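Local structure of aminotransferase, class III (Thermomicrobium roseum, 6IO1) at residues B[255-260]-B[278-283]; B[148-153]-B[228-233]. The protein is an (S)-enantioselective, thermostable omega-transaminase that probably transfers amino groups by way of a bound pyridoxal 5'-phosphate cofactor. All coordinates share one frame; numbering follows the deposited sequence.

Contact 1: residues B[255-260]-B[278-283]; sequences ILLILD and YGVQPD. With PMP (4'-deoxy-4'-aminopyridoxal-5'-phosphate), chain C.
Asp283 grips the start of strand 256-260 through one carboxylate oxygen: Leu257 N donates to Asp283 OD2 at 2.9 Å, a bond of 162° at the hydrogen that uses the anti lone pair of OD2. With CG turned beside its own backbone N (chi1 -50°), the carboxylate swings back to the strand, and the Leu256 side chain crosses that of Asp283 at about a right angle, CD2 nearest to OD2. A water donates to Asp283 OD2 at 2.8 Å and also to Ile255 O, so two donors hold this oxygen. A lysine in place of Asp283 would probably leave Leu257 N and the water without their shared acceptor, with just the weak Asp283 N hydrogen bond left between the segments. That return bond, Asp283 N to Leu257 O, is weak (3.1 Å, 121°).

Beyond this polar end the contact is apolar. Val280 splits its branches between two leucines, CG2 meeting Leu257 CD2 at 3.6 Å and CG1 meeting Leu259 CD2 tip to tip at 3.6 Å. Pro282 CB lies against Leu257 O and 3.7 Å from Leu259 CB. At the far end of the strand, Asp260 OD2 lies 3.1 Å from PMP N1, the aspartate-pyridine pairing of fold type I aminotransferases; Asn125, His155 and Val262 hold its carboxylate.

The 278-283 loop begins with a Schellman motif at Gly279, closing helix 274-278, and leads into strand 284-287. Strand 256-260 lies between that strand and 221-226 in the large mixed sheet, while helix 242-253 packs on Leu257 and Val280, and Met275 of helix 274-278 touches Leu259, Val280 and Pro282.

Contact 2: residues B[148-153]-B[228-233]; sequences LSRRMA and PVQGAG
Met152 and Gly233 bring the two backbones together, their CA atoms 4.5 Å apart, where a type II turn from Arg150 to Ala153, closed by Ala153 N to Arg150 O, meets the loop after strand 221-226. Met152 O receives a CA-H...O contact from Gly233 CA at 3.1 Å, with 152° at the hydrogen. A CB on Gly233 would point at that carbonyl, probably too close to fit. A water bridges the same residues, accepting from Gly233 N and lying close to Met152 O.

Gln230 reaches under the turn with its chain extended beyond CG, and its NE2 donates to Arg151 O at 3.2 Å. The donor approaches from well out of the carbonyl plane, and the angle at the hydrogen is 147°, so the bond is neither straight nor coplanar. Met152 lies at the third position of the turn with positive phi, and its CE ends 3.4 Å from Gly233 O.

In the layered alpha/beta large domain of fold type I enzymes, this places the C-terminal end of strand 146-150 against the loop leaving its parallel neighbour 221-226, at the C-terminal edge of the parallel strands, where the cofactor lies; the Gln230 side chain is about 8 Å from PMP.

Arg150 approaches from the strand end. Gln230 NE2 sits 3.8 Å above one face of its guanidinium, offset toward the rim, with the two planes 30° apart, and NH2 is 3.8 Å from Gln230 CG. The main polar partner of the guanidinium is Glu227 O, bonded to NH2; NH1 bonds to Tyr242 OH and, at 2.8 Å, to a water that also lies by Pro228 O.

Followed from the N terminus, contact 2 comes first: 148-153 leaves strand 146-150, and the chain passes through strand 181-184, helix 198-216 and strand 221-226 before 228-233 closes this 74-residue excursion. Contact 1 then opens at 255-260, after helix 242-253, and closes a shorter loop of 17 residues at 278-283. The two are therefore in series, neither nested nor crossed. Their centres lie 14 Å apart and they meet directly: Pro228 CG is 3.9 Å from Leu259 CG, and Tyr278 packs against Pro228 and Val229. Both reach the same mixed sheet, contact 2 at the end of 146-150 and the loop after 221-226, contact 1 at 256-260 and the loop before 284-287.

Contact 1: residues B[255-260]-B[278-283]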
# COMPACT_ATOMS: atom_id res chain seq x y z
N ILE B 255 -15.47 -21.48 9.45
CA ILE B 255 -14.39 -20.49 9.39
C ILE B 255 -14.11 -20.12 7.94
O ILE B 255 -14.00 -20.99 7.07
CB ILE B 255 -13.14 -21.05 10.08
CG1 ILE B 255 -13.41 -21.26 11.57
CG2 ILE B 255 -11.95 -20.13 9.88
CD1 ILE B 255 -12.41 -22.14 12.27
N LEU B 256 -14.02 -18.82 7.68
CA LEU B 256 -13.73 -18.34 6.33
C LEU B 256 -12.31 -18.73 5.92
O LEU B 256 -11.40 -18.82 6.75
CB LEU B 256 -13.89 -16.83 6.25
CG LEU B 256 -15.25 -16.22 6.59
CD1 LEU B 256 -15.20 -14.70 6.44
CD2 LEU B 256 -16.34 -16.81 5.72
N LEU B 257 -12.13 -18.97 4.62
CA LEU B 257 -10.83 -19.28 4.06
C LEU B 257 -10.35 -18.11 3.21
O LEU B 257 -10.99 -17.77 2.20
CB LEU B 257 -10.88 -20.56 3.23
CG LEU B 257 -9.61 -20.86 2.42
CD1 LEU B 257 -8.41 -21.00 3.34
CD2 LEU B 257 -9.80 -22.10 1.58
N ILE B 258 -9.24 -17.50 3.61
CA ILE B 258 -8.60 -16.45 2.84
C ILE B 258 -7.39 -17.06 2.15
O ILE B 258 -6.42 -17.45 2.81
CB ILE B 258 -8.19 -15.26 3.73
CG1 ILE B 258 -9.41 -14.70 4.46
CG2 ILE B 258 -7.51 -14.18 2.90
CD1 ILE B 258 -9.06 -13.68 5.52
N LEU B 259 -7.44 -17.16 0.83
CA LEU B 259 -6.34 -17.71 0.05
C LEU B 259 -5.48 -16.57 -0.48
O LEU B 259 -5.97 -15.70 -1.20
CB LEU B 259 -6.85 -18.58 -1.10
CG LEU B 259 -5.89 -19.69 -1.52
CD1 LEU B 259 -5.67 -20.67 -0.37
CD2 LEU B 259 -6.41 -20.41 -2.75
N ASP B 260 -4.20 -16.58 -0.11
CA ASP B 260 -3.25 -15.54 -0.50
C ASP B 260 -2.60 -15.97 -1.80
O ASP B 260 -1.67 -16.79 -1.81
CB ASP B 260 -2.23 -15.31 0.61
CG ASP B 260 -1.25 -14.19 0.30
OD1 ASP B 260 -1.09 -13.81 -0.88
OD2 ASP B 260 -0.62 -13.68 1.25
N TYR B 278 -4.84 -26.95 -6.34
CA TYR B 278 -5.09 -27.69 -5.12
C TYR B 278 -6.57 -27.92 -4.85
O TYR B 278 -6.93 -28.38 -3.75
CB TYR B 278 -4.42 -26.97 -3.95
CG TYR B 278 -2.91 -26.96 -4.10
CD1 TYR B 278 -2.16 -28.07 -3.77
CD2 TYR B 278 -2.25 -25.85 -4.61
CE1 TYR B 278 -0.79 -28.08 -3.92
CE2 TYR B 278 -0.88 -25.85 -4.77
CZ TYR B 278 -0.15 -26.97 -4.42
OH TYR B 278 1.21 -26.98 -4.57
N GLY B 279 -7.44 -27.62 -5.81
CA GLY B 279 -8.86 -27.89 -5.69
C GLY B 279 -9.50 -27.29 -4.47
O GLY B 279 -10.14 -28.00 -3.68
N VAL B 280 -9.34 -25.98 -4.29
CA VAL B 280 -9.91 -25.28 -3.15
C VAL B 280 -10.70 -24.08 -3.67
O VAL B 280 -10.36 -23.49 -4.70
CB VAL B 280 -8.82 -24.85 -2.14
CG1 VAL B 280 -8.18 -23.53 -2.55
CG2 VAL B 280 -9.39 -24.77 -0.74
N GLN B 281 -11.79 -23.76 -2.97
CA GLN B 281 -12.64 -22.63 -3.32
C GLN B 281 -12.71 -21.68 -2.13
O GLN B 281 -13.53 -21.89 -1.21
CB GLN B 281 -14.04 -23.09 -3.72
CG GLN B 281 -15.01 -21.97 -4.05
CD GLN B 281 -14.72 -21.30 -5.38
OE1 GLN B 281 -14.07 -21.89 -6.25
NE2 GLN B 281 -15.20 -20.08 -5.55
N PRO B 282 -11.87 -20.65 -2.08
CA PRO B 282 -11.85 -19.77 -0.92
C PRO B 282 -13.04 -18.82 -0.90
O PRO B 282 -13.62 -18.48 -1.93
CB PRO B 282 -10.54 -19.00 -1.09
CG PRO B 282 -10.31 -18.97 -2.56
CD PRO B 282 -10.87 -20.27 -3.09
N ASP B 283 -13.39 -18.39 0.31
CA ASP B 283 -14.38 -17.33 0.46
C ASP B 283 -13.79 -15.98 0.08
O ASP B 283 -14.50 -15.12 -0.45
CB ASP B 283 -14.91 -17.30 1.89
CG ASP B 283 -15.35 -18.66 2.38
OD1 ASP B 283 -16.42 -19.14 1.92
OD2 ASP B 283 -14.64 -19.26 3.21
N1 PMP C . 1.51 -11.69 0.32
C2 PMP C . 2.44 -12.52 -0.14
C2A PMP C . 2.08 -13.95 -0.41
C3 PMP C . 3.75 -12.07 -0.38
O3 PMP C . 4.68 -12.94 -0.85
C4 PMP C . 4.07 -10.73 -0.12
C4A PMP C . 5.47 -10.22 -0.36
N4A PMP C . 6.16 -10.94 -1.43
C5 PMP C . 3.07 -9.88 0.37
C6 PMP C . 1.81 -10.41 0.57
C5A PMP C . 3.36 -8.43 0.66
O4P PMP C . 3.14 -7.61 -0.52
P PMP C . 3.49 -6.04 -0.54
O1P PMP C . 3.10 -5.54 -1.91
O2P PMP C . 2.67 -5.41 0.58
O3P PMP C . 4.99 -5.95 -0.28
O HOH W 1 -14.31 -21.86 4.24

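Contact 2: residues B[148-153]-B[228-233]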
# COMPACT_ATOMS: atom_id res chain seq x y z
N LEU B 148 -6.42 -17.33 11.85
CA LEU B 148 -5.52 -18.47 11.84
C LEU B 148 -4.49 -18.29 10.73
O LEU B 148 -4.84 -18.01 9.58
CB LEU B 148 -6.29 -19.77 11.64
CG LEU B 148 -7.11 -20.28 12.83
CD1 LEU B 148 -8.00 -21.44 12.40
CD2 LEU B 148 -6.20 -20.70 13.98
N SER B 149 -3.21 -18.47 11.08
CA SER B 149 -2.11 -18.40 10.14
C SER B 149 -1.13 -19.50 10.49
O SER B 149 -1.34 -20.28 11.42
CB SER B 149 -1.45 -17.01 10.16
OG SER B 149 -0.55 -16.87 9.07
N ARG B 150 -0.05 -19.60 9.72
CA ARG B 150 0.91 -20.67 9.89
C ARG B 150 2.32 -20.13 10.07
O ARG B 150 2.65 -19.02 9.64
CB ARG B 150 0.88 -21.64 8.70
CG ARG B 150 -0.48 -22.28 8.47
CD ARG B 150 -0.53 -23.02 7.15
NE ARG B 150 -0.40 -22.11 6.01
CZ ARG B 150 -0.36 -22.50 4.74
NH1 ARG B 150 -0.46 -23.79 4.44
NH2 ARG B 150 -0.23 -21.60 3.77
N ARG B 151 3.15 -20.93 10.73
CA ARG B 151 4.58 -20.67 10.76
C ARG B 151 5.12 -20.74 9.34
O ARG B 151 4.64 -21.53 8.52
CB ARG B 151 5.30 -21.69 11.64
CG ARG B 151 4.98 -21.60 13.13
CD ARG B 151 5.68 -22.73 13.88
NE ARG B 151 5.54 -22.59 15.33
CZ ARG B 151 6.42 -21.98 16.11
NH1 ARG B 151 7.53 -21.47 15.60
NH2 ARG B 151 6.21 -21.91 17.42
N MET B 152 6.06 -19.85 9.02
CA MET B 152 6.72 -19.71 7.72
C MET B 152 5.80 -19.02 6.71
O MET B 152 6.19 -18.88 5.55
CB MET B 152 7.21 -21.04 7.13
CG MET B 152 8.10 -21.84 8.06
SD MET B 152 8.54 -23.48 7.43
CE MET B 152 9.79 -23.05 6.22
N ALA B 153 4.60 -18.60 7.10
CA ALA B 153 3.74 -17.84 6.21
C ALA B 153 4.22 -16.40 6.10
O ALA B 153 4.75 -15.84 7.06
CB ALA B 153 2.30 -17.86 6.71
N PRO B 228 -1.31 -20.89 -1.16
CA PRO B 228 -1.34 -22.28 -1.66
C PRO B 228 0.03 -22.93 -1.59
O PRO B 228 0.16 -24.07 -1.12
CB PRO B 228 -1.84 -22.12 -3.10
CG PRO B 228 -2.56 -20.81 -3.12
CD PRO B 228 -1.84 -19.93 -2.15
N VAL B 229 1.06 -22.23 -2.06
CA VAL B 229 2.45 -22.59 -1.82
C VAL B 229 3.10 -21.41 -1.13
O VAL B 229 3.15 -20.31 -1.69
CB VAL B 229 3.18 -22.95 -3.12
CG1 VAL B 229 4.65 -23.22 -2.84
CG2 VAL B 229 2.53 -24.15 -3.79
N GLN B 230 3.61 -21.63 0.09
CA GLN B 230 4.28 -20.56 0.81
C GLN B 230 5.52 -20.14 0.03
O GLN B 230 6.31 -20.99 -0.39
CB GLN B 230 4.66 -21.02 2.21
CG GLN B 230 3.46 -21.21 3.14
CD GLN B 230 3.82 -21.94 4.42
OE1 GLN B 230 4.33 -23.06 4.39
NE2 GLN B 230 3.54 -21.32 5.55
N GLY B 231 5.68 -18.84 -0.19
CA GLY B 231 6.74 -18.37 -1.06
C GLY B 231 7.94 -17.79 -0.35
O GLY B 231 9.04 -18.34 -0.42
N ALA B 232 7.75 -16.66 0.35
CA ALA B 232 8.86 -16.03 1.05
C ALA B 232 9.33 -16.89 2.22
O ALA B 232 10.52 -16.85 2.57
CB ALA B 232 8.45 -14.65 1.54
N GLY B 233 8.43 -17.66 2.83
CA GLY B 233 8.81 -18.52 3.93
C GLY B 233 9.78 -19.62 3.56
O GLY B 233 10.42 -20.20 4.45
O HOH W 2 0.44 -24.35 1.81
O HOH W 3 5.82 -17.77 2.84